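Local coordinates for protein geranyltranstransferase (Enterococcus faecalis, PDB 3P8L) that probably catalyses the magnesium-dependent condensation of isopentenyl diphosphate with geranyl diphosphate to farnesyl diphosphate, releasing diphosphate, at residues L20-M25 / G50-P55; D73-A78 / F129-L134; D98-R103 / N108-G113; M163-G168 / A179-K184; H216-A221 / T297-R302. All blocks are in the same frame, centred on the assembly; numbering follows the deposited sequence. Where two conformers were deposited one is given.

Overall arrangement
Read from the N terminus, this mostly helical chain illustrates how a single-domain bundle is tied by successive loop closures. Contact 1 comes first, bringing helix 13-31 back onto the start of helix 53-64. Contact 2 then closes a larger loop by pairing helix 71-92 with helix 114-133. Contact 3 is nested inside that loop, folding the short hairpin region onto helix 108-112. Contact 4 joins helices 158-167 and 175-200, and contact 5 docks the C-terminal tail on helix 205-230. Apart from the nested pair, all are in series and none cross. Contact 1 touches contacts 2, 3 and 5, contact 4 touches contact 5, and contacts 2 and 4 both reach the second subunit.

Contact 1 (L20-M25 / G50-P55); sequences LVEKVM and GKRLRP
A chi1 of 177° extends Glu22 away from its own backbone N, whereas Arg52 bends at chi2 (-83°), and together these turns bring a carboxylate up to a guanidinium at about a right angle. Arg52 NH2 donates to Glu22 OE2 over 3.1 Å in a fairly straight salt bridge (162°). The oxygen is met on its anti side, somewhat out of the carboxylate plane, yet it lies at the edge of the guanidinium and close to its plane. A water seconds the bond, donating to Glu22 OE2 at 2.7 Å and accepting from Arg52 NE at 2.9 Å. Elsewhere the guanidinium is held by Glu81, through NH1, and by Ile46 O, through NH2, so several partners fix its rotation. Beside this polar bridge, Val21 CG1 packs on Pro55 CB at 3.8 Å in a buried apolar patch. Arg52 and Pro55 sit in the GGKRxRP signature of trans-prenyl synthases, in which the counterparts of Lys51 and Arg54 bind isopentenyl diphosphate in relatives.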
# COMPACT_ATOMS: atom_id res chain seq x y z
N LEU A 20 -3.71 -22.74 3.74
CA LEU A 20 -4.92 -21.98 3.43
C LEU A 20 -4.59 -20.49 3.30
O LEU A 20 -5.26 -19.77 2.55
CB LEU A 20 -5.99 -22.20 4.52
CG LEU A 20 -6.25 -23.68 4.84
CD1 LEU A 20 -7.29 -23.85 5.92
CD2 LEU A 20 -6.74 -24.34 3.61
N VAL A 21 -3.58 -20.03 4.03
CA VAL A 21 -3.13 -18.65 3.89
C VAL A 21 -2.49 -18.49 2.50
O VAL A 21 -2.82 -17.54 1.78
CB VAL A 21 -2.16 -18.25 5.00
CG1 VAL A 21 -1.76 -16.78 4.87
CG2 VAL A 21 -2.81 -18.49 6.38
N GLU A 22 -1.62 -19.43 2.13
CA GLU A 22 -1.01 -19.40 0.80
C GLU A 22 -2.08 -19.43 -0.30
O GLU A 22 -2.03 -18.66 -1.26
CB GLU A 22 0.00 -20.54 0.62
CG GLU A 22 0.61 -20.60 -0.77
CD GLU A 22 1.97 -21.28 -0.82
OE1 GLU A 22 2.11 -22.21 -1.63
OE2 GLU A 22 2.88 -20.86 -0.08
N LYS A 23 -3.09 -20.28 -0.14
CA LYS A 23 -4.21 -20.34 -1.09
C LYS A 23 -4.94 -19.00 -1.26
O LYS A 23 -5.18 -18.56 -2.39
CB LYS A 23 -5.20 -21.46 -0.71
CG LYS A 23 -6.22 -21.77 -1.79
CD LYS A 23 -7.36 -22.65 -1.27
CE LYS A 23 -8.14 -23.27 -2.42
NZ LYS A 23 -8.62 -22.27 -3.43
N VAL A 24 -5.28 -18.33 -0.16
CA VAL A 24 -5.90 -16.99 -0.24
C VAL A 24 -5.01 -16.01 -1.04
O VAL A 24 -5.50 -15.33 -1.95
CB VAL A 24 -6.28 -16.44 1.15
CG1 VAL A 24 -6.70 -14.96 1.08
CG2 VAL A 24 -7.45 -17.29 1.77
N MET A 25 -3.72 -16.02 -0.74
CA MET A 25 -2.74 -15.13 -1.37
C MET A 25 -2.68 -15.40 -2.87
O MET A 25 -2.86 -14.49 -3.68
CB MET A 25 -1.35 -15.33 -0.78
CG MET A 25 -1.14 -14.78 0.62
SD MET A 25 0.52 -15.10 1.23
CE MET A 25 1.36 -13.83 0.41
N GLY A 50 8.86 -19.35 2.63
CA GLY A 50 9.42 -18.60 3.75
C GLY A 50 8.88 -19.29 4.99
O GLY A 50 8.11 -20.25 4.88
N LYS A 51 9.27 -18.80 6.17
CA LYS A 51 8.77 -19.40 7.41
C LYS A 51 7.31 -19.06 7.68
O LYS A 51 6.68 -19.72 8.50
CB LYS A 51 9.64 -18.99 8.61
CG LYS A 51 11.12 -19.34 8.47
CD LYS A 51 11.84 -19.40 9.81
CE LYS A 51 12.03 -18.02 10.46
NZ LYS A 51 13.37 -17.43 10.20
N ARG A 52 6.77 -18.02 7.02
CA ARG A 52 5.38 -17.57 7.17
C ARG A 52 5.06 -17.21 8.62
O ARG A 52 3.94 -17.45 9.11
CB ARG A 52 4.39 -18.62 6.63
CG ARG A 52 4.65 -19.04 5.19
CD ARG A 52 4.04 -18.04 4.24
NE ARG A 52 4.11 -18.51 2.86
CZ ARG A 52 4.67 -17.84 1.86
NH1 ARG A 52 5.20 -16.63 2.04
NH2 ARG A 52 4.67 -18.39 0.66
N LEU A 53 6.06 -16.67 9.29
CA LEU A 53 6.00 -16.35 10.70
C LEU A 53 4.86 -15.42 11.05
O LEU A 53 4.14 -15.65 12.02
CB LEU A 53 7.33 -15.75 11.18
CG LEU A 53 7.39 -15.27 12.64
CD1 LEU A 53 7.11 -16.42 13.59
CD2 LEU A 53 8.74 -14.62 12.96
N ARG A 54 4.66 -14.39 10.23
CA ARG A 54 3.64 -13.38 10.52
C ARG A 54 2.17 -13.89 10.46
O ARG A 54 1.42 -13.69 11.42
CB ARG A 54 3.89 -12.10 9.72
CG ARG A 54 5.15 -11.36 10.19
CD ARG A 54 5.84 -10.53 9.07
NE ARG A 54 7.15 -10.09 9.53
CZ ARG A 54 8.26 -10.83 9.54
NH1 ARG A 54 8.26 -12.07 9.05
NH2 ARG A 54 9.38 -10.31 10.03
N PRO A 55 1.76 -14.51 9.33
CA PRO A 55 0.44 -15.16 9.32
C PRO A 55 0.32 -16.28 10.36
O PRO A 55 -0.76 -16.46 10.92
CB PRO A 55 0.34 -15.73 7.89
CG PRO A 55 1.72 -15.79 7.36
CD PRO A 55 2.42 -14.62 8.01
O HOH W 1 2.92 -21.09 2.60

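Contact 2 (D73-A78 / F129-L134); sequences DYQVAA and FQLLSL
Two neighbouring helices of the bundle, 71-92 and 114-133, pack here in nearly antiparallel fashion, meeting through Gln75, Val76 and Ala78 on one and Leu131 and Leu132 on the other. The local axes approach to 9.1 Å with 165° between their directions. Leu131 sends CD2 across the gap, where the methyl lies 3.4 Å from Gln75 O and 3.7 Å from Ala78 CB. Next to it, Leu132 CD1 meets Val76 CG2 at 3.8 Å, one branch tip against another. Such largely apolar helix pairing builds the all-alpha isoprenoid synthase fold, and in this protein it backs directly onto the dimer interface: Phe129 meets Phe129 of the second subunit with the rings almost parallel, while Gln130 NE2 bonds to Gln156 of that subunit. The polar end of Gln75 is satisfied locally, its OE1 accepting from Gln136 N.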
# COMPACT_ATOMS: atom_id res chain seq x y z
N ASP A 73 -9.98 -14.71 9.03
CA ASP A 73 -8.71 -14.93 9.74
C ASP A 73 -7.60 -15.23 8.73
O ASP A 73 -6.52 -14.66 8.83
CB ASP A 73 -8.79 -16.07 10.77
CG ASP A 73 -9.96 -15.89 11.75
OD1 ASP A 73 -10.54 -16.91 12.17
OD2 ASP A 73 -10.30 -14.74 12.09
N TYR A 74 -7.90 -16.10 7.77
CA TYR A 74 -6.96 -16.42 6.69
C TYR A 74 -6.71 -15.23 5.78
O TYR A 74 -5.59 -15.06 5.32
CB TYR A 74 -7.43 -17.62 5.87
CG TYR A 74 -7.56 -18.90 6.68
CD1 TYR A 74 -6.43 -19.54 7.18
CD2 TYR A 74 -8.82 -19.46 6.95
CE1 TYR A 74 -6.54 -20.71 7.94
CE2 TYR A 74 -8.94 -20.62 7.71
CZ TYR A 74 -7.80 -21.24 8.20
OH TYR A 74 -7.90 -22.38 8.92
N GLN A 75 -7.75 -14.43 5.54
CA GLN A 75 -7.65 -13.22 4.75
C GLN A 75 -6.73 -12.18 5.40
O GLN A 75 -5.87 -11.62 4.70
CB GLN A 75 -9.03 -12.63 4.43
CG GLN A 75 -9.78 -13.50 3.42
CD GLN A 75 -11.21 -13.07 3.18
OE1 GLN A 75 -11.89 -12.63 4.11
NE2 GLN A 75 -11.66 -13.19 1.95
N VAL A 76 -6.90 -11.95 6.70
CA VAL A 76 -6.02 -11.06 7.46
C VAL A 76 -4.57 -11.57 7.47
O VAL A 76 -3.64 -10.78 7.29
CB VAL A 76 -6.53 -10.81 8.92
CG1 VAL A 76 -5.52 -10.01 9.76
CG2 VAL A 76 -7.86 -10.04 8.90
N ALA A 77 -4.40 -12.88 7.67
CA ALA A 77 -3.09 -13.51 7.68
C ALA A 77 -2.40 -13.32 6.31
O ALA A 77 -1.23 -13.00 6.26
CB ALA A 77 -3.18 -15.01 8.06
N ALA A 78 -3.17 -13.47 5.24
CA ALA A 78 -2.69 -13.35 3.87
C ALA A 78 -2.27 -11.92 3.51
O ALA A 78 -1.21 -11.72 2.89
CB ALA A 78 -3.75 -13.89 2.91
N PHE A 129 -3.77 -4.24 1.06
CA PHE A 129 -4.88 -3.36 1.42
C PHE A 129 -6.13 -3.71 0.63
O PHE A 129 -7.21 -3.68 1.20
CB PHE A 129 -4.49 -1.87 1.32
CG PHE A 129 -3.56 -1.45 2.43
CD1 PHE A 129 -4.04 -1.24 3.72
CD2 PHE A 129 -2.21 -1.38 2.21
CE1 PHE A 129 -3.19 -0.91 4.75
CE2 PHE A 129 -1.34 -1.04 3.25
CZ PHE A 129 -1.82 -0.82 4.51
N GLN A 130 -5.99 -4.09 -0.64
CA GLN A 130 -7.18 -4.48 -1.38
C GLN A 130 -7.87 -5.72 -0.79
O GLN A 130 -9.09 -5.71 -0.55
CB GLN A 130 -6.91 -4.70 -2.87
CG GLN A 130 -8.20 -4.88 -3.67
CD GLN A 130 -8.00 -4.93 -5.18
OE1 GLN A 130 -6.90 -5.17 -5.67
NE2 GLN A 130 -9.07 -4.72 -5.92
N LEU A 131 -7.09 -6.78 -0.55
CA LEU A 131 -7.61 -7.99 0.07
C LEU A 131 -8.32 -7.71 1.40
O LEU A 131 -9.47 -8.13 1.58
CB LEU A 131 -6.51 -9.06 0.24
CG LEU A 131 -6.98 -10.33 0.99
CD1 LEU A 131 -8.12 -11.07 0.26
CD2 LEU A 131 -5.81 -11.27 1.28
N LEU A 132 -7.66 -6.99 2.29
CA LEU A 132 -8.24 -6.58 3.57
C LEU A 132 -9.56 -5.78 3.43
O LEU A 132 -10.54 -6.04 4.17
CB LEU A 132 -7.21 -5.83 4.41
CG LEU A 132 -7.43 -5.67 5.92
CD1 LEU A 132 -7.74 -7.03 6.59
CD2 LEU A 132 -6.20 -5.04 6.57
N SER A 133 -9.61 -4.87 2.46
CA SER A 133 -10.81 -4.07 2.13
C SER A 133 -11.98 -4.92 1.60
O SER A 133 -13.16 -4.59 1.84
CB SER A 133 -10.47 -2.96 1.12
OG SER A 133 -10.44 -3.45 -0.20
N LEU A 134 -11.65 -6.02 0.92
CA LEU A 134 -12.63 -6.95 0.39
C LEU A 134 -12.88 -8.18 1.27
O LEU A 134 -13.59 -9.09 0.87
CB LEU A 134 -12.20 -7.40 -1.01
CG LEU A 134 -12.26 -6.34 -2.12
CD1 LEU A 134 -11.42 -6.78 -3.29
CD2 LEU A 134 -13.72 -6.05 -2.55

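Contact 3 (D98-R103 / N108-G113); sequences DDDLRR and NHKVFG
Lys110 passes its side chain across Asp100 at a slant, leaving the helix with CB directed at segment 98-103. CG comes to 3.7 Å from Asp100 O. Bends at chi2 (-46°) and chi3 (-85°) then curl the chain back, so that CD and CE both pass 3.9 Å from Asp100 OD2. NZ ends 4.2 Å from Asp100 OD2, an attraction between opposite charges that is too long to count as a salt bridge.

The neighbouring His109 makes the deeper half of the contact. With chi1 at 62°, its CG sits between the backbone N and C, and the ring reaches over to put CE1 3.1 Å from Asp99 O, approached obliquely. That carbonyl accepts a hydrogen bond from Thr107 OG1. The segment 98-103 follows directly on the first aspartate-rich motif of the family, DDxxxxD, which includes Asp92 and binds magnesium in relatives, and it includes the first strand of the short hairpin 101-102/105-106. Water 2 ties the two sides together: it donates to Asp98 OD1 and to Asp100 OD2, at 2.7 Å and 2.6 Å, and lies in the plane of the His109 ring, 2.8 Å from NE2. The His109 side chain also touches Leu93, Pro94 and Ala117, while Arg102 NE makes a salt bridge to Asp92, tying the hairpin to the end of helix 71-92.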
# COMPACT_ATOMS: atom_id res chain seq x y z
N ASP A 98 20.72 -5.54 -2.00
CA ASP A 98 21.46 -6.09 -3.13
C ASP A 98 21.67 -7.62 -3.04
O ASP A 98 22.80 -8.12 -3.08
CB ASP A 98 22.82 -5.36 -3.29
CG ASP A 98 23.46 -5.61 -4.65
OD1 ASP A 98 22.79 -6.16 -5.55
OD2 ASP A 98 24.64 -5.23 -4.82
N ASP A 99 20.58 -8.37 -2.92
CA ASP A 99 20.72 -9.82 -2.76
C ASP A 99 20.43 -10.52 -4.06
O ASP A 99 19.45 -10.21 -4.72
CB ASP A 99 19.77 -10.35 -1.68
CG ASP A 99 20.06 -9.77 -0.31
OD1 ASP A 99 21.22 -9.85 0.14
OD2 ASP A 99 19.13 -9.25 0.33
N ASP A 100 21.28 -11.48 -4.43
CA ASP A 100 21.06 -12.25 -5.66
C ASP A 100 20.22 -13.46 -5.35
O ASP A 100 19.57 -14.04 -6.26
CB ASP A 100 22.40 -12.73 -6.27
CG ASP A 100 23.16 -11.60 -6.93
OD1 ASP A 100 24.27 -11.87 -7.45
OD2 ASP A 100 22.67 -10.46 -6.94
N LEU A 101 20.26 -13.88 -4.09
CA LEU A 101 19.57 -15.08 -3.65
C LEU A 101 18.78 -14.83 -2.37
O LEU A 101 19.16 -14.03 -1.53
CB LEU A 101 20.55 -16.24 -3.39
CG LEU A 101 21.39 -16.73 -4.59
CD1 LEU A 101 22.65 -17.46 -4.12
CD2 LEU A 101 20.56 -17.59 -5.56
N ARG A 102 17.68 -15.56 -2.25
CA ARG A 102 16.83 -15.56 -1.07
C ARG A 102 16.31 -16.98 -1.06
O ARG A 102 15.72 -17.42 -2.06
CB ARG A 102 15.68 -14.55 -1.23
CG ARG A 102 14.50 -14.75 -0.23
CD ARG A 102 13.58 -13.53 -0.20
NE ARG A 102 14.26 -12.30 0.23
CZ ARG A 102 14.61 -12.02 1.48
NH1 ARG A 102 15.20 -10.86 1.76
NH2 ARG A 102 14.37 -12.88 2.46
N ARG A 103 16.57 -17.71 0.02
CA ARG A 103 16.03 -19.07 0.20
C ARG A 103 16.59 -20.03 -0.86
O ARG A 103 15.86 -20.85 -1.42
CB ARG A 103 14.50 -19.03 0.14
CG ARG A 103 13.82 -20.02 1.02
CD ARG A 103 12.93 -19.33 2.05
NE ARG A 103 12.45 -20.30 3.03
CZ ARG A 103 11.54 -21.24 2.79
NH1 ARG A 103 10.98 -21.36 1.59
NH2 ARG A 103 11.17 -22.06 3.77
N ASN A 108 13.69 -11.69 -6.85
CA ASN A 108 12.75 -11.23 -7.87
C ASN A 108 13.38 -10.41 -9.01
O ASN A 108 13.11 -10.69 -10.18
CB ASN A 108 11.59 -10.48 -7.21
CG ASN A 108 10.41 -10.33 -8.13
OD1 ASN A 108 10.49 -9.63 -9.13
ND2 ASN A 108 9.29 -10.98 -7.80
N HIS A 109 14.22 -9.43 -8.69
CA HIS A 109 14.89 -8.61 -9.71
C HIS A 109 15.88 -9.39 -10.58
O HIS A 109 16.08 -9.02 -11.73
CB HIS A 109 15.59 -7.39 -9.10
CG HIS A 109 16.68 -7.70 -8.14
ND1 HIS A 109 16.43 -8.03 -6.82
CD2 HIS A 109 18.04 -7.67 -8.27
CE1 HIS A 109 17.58 -8.21 -6.19
NE2 HIS A 109 18.57 -7.99 -7.05
N LYS A 110 16.47 -10.46 -10.04
CA LYS A 110 17.37 -11.34 -10.79
C LYS A 110 16.59 -12.17 -11.78
O LYS A 110 17.10 -12.52 -12.86
CB LYS A 110 18.17 -12.26 -9.86
CG LYS A 110 19.21 -11.53 -9.01
CD LYS A 110 20.03 -10.55 -9.83
CE LYS A 110 21.21 -11.23 -10.50
NZ LYS A 110 22.09 -10.20 -11.11
N VAL A 111 15.35 -12.48 -11.44
CA VAL A 111 14.54 -13.20 -12.40
C VAL A 111 13.93 -12.28 -13.46
O VAL A 111 14.07 -12.56 -14.66
CB VAL A 111 13.49 -14.11 -11.71
CG1 VAL A 111 12.70 -14.89 -12.71
CG2 VAL A 111 14.17 -15.05 -10.76
N PHE A 112 13.29 -11.18 -13.04
CA PHE A 112 12.38 -10.43 -13.90
C PHE A 112 12.87 -9.05 -14.30
O PHE A 112 12.21 -8.36 -15.08
CB PHE A 112 11.00 -10.31 -13.23
CG PHE A 112 10.30 -11.63 -13.03
CD1 PHE A 112 9.64 -12.26 -14.09
CD2 PHE A 112 10.30 -12.24 -11.78
CE1 PHE A 112 8.99 -13.50 -13.92
CE2 PHE A 112 9.67 -13.47 -11.59
CZ PHE A 112 8.99 -14.11 -12.66
N GLY A 113 14.02 -8.65 -13.76
CA GLY A 113 14.55 -7.32 -13.92
C GLY A 113 14.03 -6.43 -12.81
O GLY A 113 13.01 -6.74 -12.16
O HOH W 2 21.34 -8.20 -6.56

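Contact 4 (M163-G168 / A179-K184); sequences MGDIEG and AAVHEK
Val181 wedges its two methyls against the backbone of helix 158-167 at Gly164 and Asp165. A chi1 of 164° turns the isopropyl fork so that it straddles the junction between these two residues. CG1 lies 3.8 Å from Asp165 N and 3.9 Å from Asp165 OD1, and the Val181 and Asp165 side chains cross at about a right angle. The other branch, CG2, rests 3.9 Å from Gly164 C. Because Gly164 carries no side chain on the surface turned to Val181, the CA atoms of the two residues come within 5.8 Å, a close approach for two helices. Gly164 and Asp165 fall in the GQxxD sequence characteristic of this enzyme family. One turn along from Val181, Lys184 curls back on its own helix: NZ donates to Ala180 O at 3.2 Å from above the carbonyl plane, while Lys184 N reaches the same oxygen from the opposite face. On helix 158-167, Glu167 OE2 bonds to Asn35 of the second subunit, and Ile166 packs on Leu119 of that subunit. With no hydrogen bond or charge pair between the segments, this pairing relies on van der Waals fit, one branched side chain fitted against the backbone beside a glycine and the flank of an aspartate.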
# COMPACT_ATOMS: atom_id res chain seq x y z
N MET A 163 14.31 2.79 6.52
CA MET A 163 15.11 4.00 6.32
C MET A 163 16.15 4.17 7.45
O MET A 163 17.33 4.41 7.18
CB MET A 163 14.23 5.25 6.15
CG MET A 163 15.01 6.51 5.69
SD MET A 163 15.47 6.60 3.94
CE MET A 163 16.94 5.64 3.87
N GLY A 164 15.70 3.99 8.70
CA GLY A 164 16.59 3.99 9.86
C GLY A 164 17.73 2.99 9.75
O GLY A 164 18.88 3.33 10.04
N ASP A 165 17.42 1.77 9.32
CA ASP A 165 18.42 0.70 9.15
C ASP A 165 19.52 1.04 8.15
O ASP A 165 20.70 0.77 8.39
CB ASP A 165 17.76 -0.63 8.77
CG ASP A 165 18.66 -1.84 9.05
OD1 ASP A 165 19.21 -1.94 10.16
OD2 ASP A 165 18.80 -2.69 8.16
N ILE A 166 19.13 1.64 7.03
CA ILE A 166 20.07 2.07 5.98
C ILE A 166 20.97 3.23 6.46
O ILE A 166 22.17 3.24 6.19
CB ILE A 166 19.29 2.41 4.69
CG1 ILE A 166 18.78 1.11 4.04
CG2 ILE A 166 20.15 3.24 3.71
CD1 ILE A 166 17.60 1.30 3.13
N GLU A 167 20.39 4.18 7.19
CA GLU A 167 21.16 5.27 7.78
C GLU A 167 22.19 4.77 8.79
O GLU A 167 23.26 5.35 8.93
CB GLU A 167 20.23 6.29 8.42
CG GLU A 167 19.52 7.17 7.42
CD GLU A 167 18.64 8.22 8.08
OE1 GLU A 167 18.82 9.42 7.78
OE2 GLU A 167 17.79 7.84 8.91
N GLY A 168 21.87 3.66 9.45
CA GLY A 168 22.77 3.00 10.39
C GLY A 168 23.94 2.24 9.79
O GLY A 168 24.79 1.74 10.52
N ALA A 179 17.50 -0.61 18.94
CA ALA A 179 16.23 -1.14 19.41
C ALA A 179 15.05 -0.43 18.76
O ALA A 179 14.06 -1.08 18.43
CB ALA A 179 16.12 -1.07 20.92
N ALA A 180 15.17 0.89 18.56
CA ALA A 180 14.14 1.69 17.90
C ALA A 180 14.02 1.35 16.42
O ALA A 180 12.92 1.32 15.88
CB ALA A 180 14.41 3.18 18.07
N VAL A 181 15.17 1.10 15.78
CA VAL A 181 15.20 0.64 14.39
C VAL A 181 14.51 -0.72 14.26
O VAL A 181 13.61 -0.88 13.43
CB VAL A 181 16.63 0.64 13.80
CG1 VAL A 181 16.71 -0.20 12.52
CG2 VAL A 181 17.08 2.06 13.52
N HIS A 182 14.91 -1.69 15.10
CA HIS A 182 14.33 -3.04 15.06
C HIS A 182 12.84 -3.02 15.35
O HIS A 182 12.08 -3.74 14.72
CB HIS A 182 15.04 -4.00 16.03
CG HIS A 182 16.40 -4.44 15.57
ND1 HIS A 182 16.86 -4.24 14.29
CD2 HIS A 182 17.39 -5.09 16.23
CE1 HIS A 182 18.08 -4.74 14.18
NE2 HIS A 182 18.42 -5.27 15.34
N GLU A 183 12.44 -2.17 16.29
CA GLU A 183 11.05 -2.00 16.69
C GLU A 183 10.15 -1.54 15.54
O GLU A 183 8.99 -1.93 15.45
CB GLU A 183 10.98 -0.96 17.79
CG GLU A 183 9.81 -1.07 18.73
CD GLU A 183 10.10 -0.36 20.04
OE1 GLU A 183 11.02 -0.81 20.76
OE2 GLU A 183 9.43 0.65 20.33
N LYS A 184 10.68 -0.67 14.68
CA LYS A 184 9.88 -0.19 13.55
C LYS A 184 9.99 -1.13 12.35
O LYS A 184 8.98 -1.48 11.76
CB LYS A 184 10.23 1.25 13.17
CG LYS A 184 9.76 2.30 14.19
CD LYS A 184 10.07 3.73 13.74
CE LYS A 184 11.55 4.10 13.93
NZ LYS A 184 11.89 4.34 15.36

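Contact 5 (H216-A221 / T297-R302); sequences HHYGLA and TQLQLR
Leu299 CD1 sits over one face of the Tyr218 ring, 4.0 Å from its centroid and 29° off the normal, a CH-pi contact displaced toward CE1, which is 3.6 Å away. The same methyl touches Ala221 CB at 3.8 Å, so it is lodged between the ring and the next turn of helix 205-230. Its sister branch, CD2, lies 4.1 Å from Tyr218 OH. Both partners are aimed by their first torsions: a chi1 of -175° carries the Tyr218 ring out from its helix, and one of -61° points CG of Leu299 away from its own carbonyl carbon, so that the two side chains meet at about a right angle.

Further out, the Tyr218 side chain also touches Leu53 and Leu57 of helix 53-64, Ile190 of helix 175-200, and Leu295 and Leu296 of helix 289-298. The backbone around Leu299 is fixed from helix 205-230 by Arg225, whose NH2 bonds to Gln298 O and whose NE adds a weak bond to Leu299 O. Arg225 begins the RDDxxD second aspartate-rich motif of the family, a magnesium-binding element in relatives, and the C-terminal tail thus docks against the helix that bears it in the isoprenoid synthase fold.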
# COMPACT_ATOMS: atom_id res chain seq x y z
N HIS A 216 6.02 -7.48 21.15
CA HIS A 216 7.26 -6.74 21.39
C HIS A 216 8.38 -7.65 21.91
O HIS A 216 9.49 -7.62 21.39
CB HIS A 216 7.05 -5.56 22.35
CG HIS A 216 8.32 -4.94 22.83
ND1 HIS A 216 9.03 -4.02 22.08
CD2 HIS A 216 9.03 -5.12 23.97
CE1 HIS A 216 10.11 -3.65 22.75
NE2 HIS A 216 10.13 -4.31 23.90
N HIS A 217 8.07 -8.48 22.91
CA HIS A 217 9.09 -9.38 23.45
C HIS A 217 9.42 -10.48 22.45
O HIS A 217 10.60 -10.77 22.21
CB HIS A 217 8.68 -9.95 24.83
CG HIS A 217 8.45 -8.89 25.87
ND1 HIS A 217 9.44 -8.00 26.24
CD2 HIS A 217 7.36 -8.56 26.59
CE1 HIS A 217 8.95 -7.17 27.15
NE2 HIS A 217 7.69 -7.49 27.38
N TYR A 218 8.39 -11.07 21.84
CA TYR A 218 8.61 -12.07 20.77
C TYR A 218 9.52 -11.53 19.67
O TYR A 218 10.50 -12.17 19.31
CB TYR A 218 7.29 -12.56 20.14
CG TYR A 218 7.56 -13.67 19.13
CD1 TYR A 218 7.71 -14.99 19.55
CD2 TYR A 218 7.72 -13.39 17.77
CE1 TYR A 218 7.99 -16.01 18.64
CE2 TYR A 218 8.01 -14.40 16.86
CZ TYR A 218 8.13 -15.71 17.30
OH TYR A 218 8.43 -16.72 16.42
N GLY A 219 9.18 -10.34 19.17
CA GLY A 219 9.85 -9.71 18.02
C GLY A 219 11.30 -9.36 18.28
O GLY A 219 12.15 -9.49 17.39
N LEU A 220 11.58 -8.92 19.51
CA LEU A 220 12.95 -8.62 19.91
C LEU A 220 13.71 -9.91 20.15
O LEU A 220 14.85 -10.06 19.69
CB LEU A 220 12.95 -7.72 21.17
CG LEU A 220 14.19 -6.87 21.48
CD1 LEU A 220 14.54 -5.90 20.35
CD2 LEU A 220 14.01 -6.11 22.79
N ALA A 221 13.08 -10.87 20.82
CA ALA A 221 13.69 -12.19 21.03
C ALA A 221 14.08 -12.88 19.71
O ALA A 221 15.11 -13.53 19.62
CB ALA A 221 12.79 -13.10 21.88
N THR A 297 9.04 -20.78 23.34
CA THR A 297 9.93 -21.94 23.53
C THR A 297 10.84 -22.20 22.32
O THR A 297 12.02 -22.50 22.51
CB THR A 297 9.12 -23.24 23.85
OG1 THR A 297 8.35 -23.05 25.04
CG2 THR A 297 10.02 -24.46 24.04
N GLN A 298 10.30 -22.07 21.10
CA GLN A 298 11.06 -22.36 19.88
C GLN A 298 12.25 -21.41 19.70
O GLN A 298 13.22 -21.75 19.02
CB GLN A 298 10.18 -22.32 18.62
CG GLN A 298 9.04 -23.35 18.53
CD GLN A 298 9.28 -24.61 19.35
OE1 GLN A 298 10.38 -24.86 19.83
NE2 GLN A 298 8.22 -25.40 19.52
N LEU A 299 12.18 -20.23 20.32
CA LEU A 299 13.27 -19.24 20.23
C LEU A 299 14.44 -19.44 21.23
O LEU A 299 15.44 -18.73 21.15
CB LEU A 299 12.72 -17.81 20.35
CG LEU A 299 11.72 -17.26 19.33
CD1 LEU A 299 11.40 -15.81 19.67
CD2 LEU A 299 12.20 -17.37 17.88
N GLN A 300 14.30 -20.39 22.16
CA GLN A 300 15.39 -20.78 23.08
C GLN A 300 16.64 -21.28 22.35
O GLN A 300 16.56 -21.71 21.20
CB GLN A 300 14.93 -21.88 24.04
CG GLN A 300 14.08 -21.43 25.22
CD GLN A 300 13.55 -22.59 26.06
OE1 GLN A 300 13.97 -23.74 25.90
NE2 GLN A 300 12.62 -22.29 26.96
N LEU A 301 17.78 -21.24 23.02
CA LEU A 301 19.01 -21.83 22.49
C LEU A 301 19.34 -23.13 23.21
O LEU A 301 19.28 -23.20 24.44
CB LEU A 301 20.18 -20.85 22.54
CG LEU A 301 20.11 -19.65 21.59
CD1 LEU A 301 21.20 -18.64 21.92
CD2 LEU A 301 20.19 -20.06 20.13
N ARG A 302 19.69 -24.16 22.43
CA ARG A 302 19.95 -25.50 22.96
C ARG A 302 21.37 -25.98 22.62
O ARG A 302 21.86 -25.77 21.51
CB ARG A 302 18.92 -26.49 22.42
CG ARG A 302 18.84 -27.82 23.18
CD ARG A 302 17.43 -28.39 23.15
NE ARG A 302 16.53 -27.68 24.07
CZ ARG A 302 15.63 -26.76 23.72
NH1 ARG A 302 14.88 -26.18 24.64
NH2 ARG A 302 15.48 -26.42 22.44
OXT ARG A 302 22.04 -26.60 23.45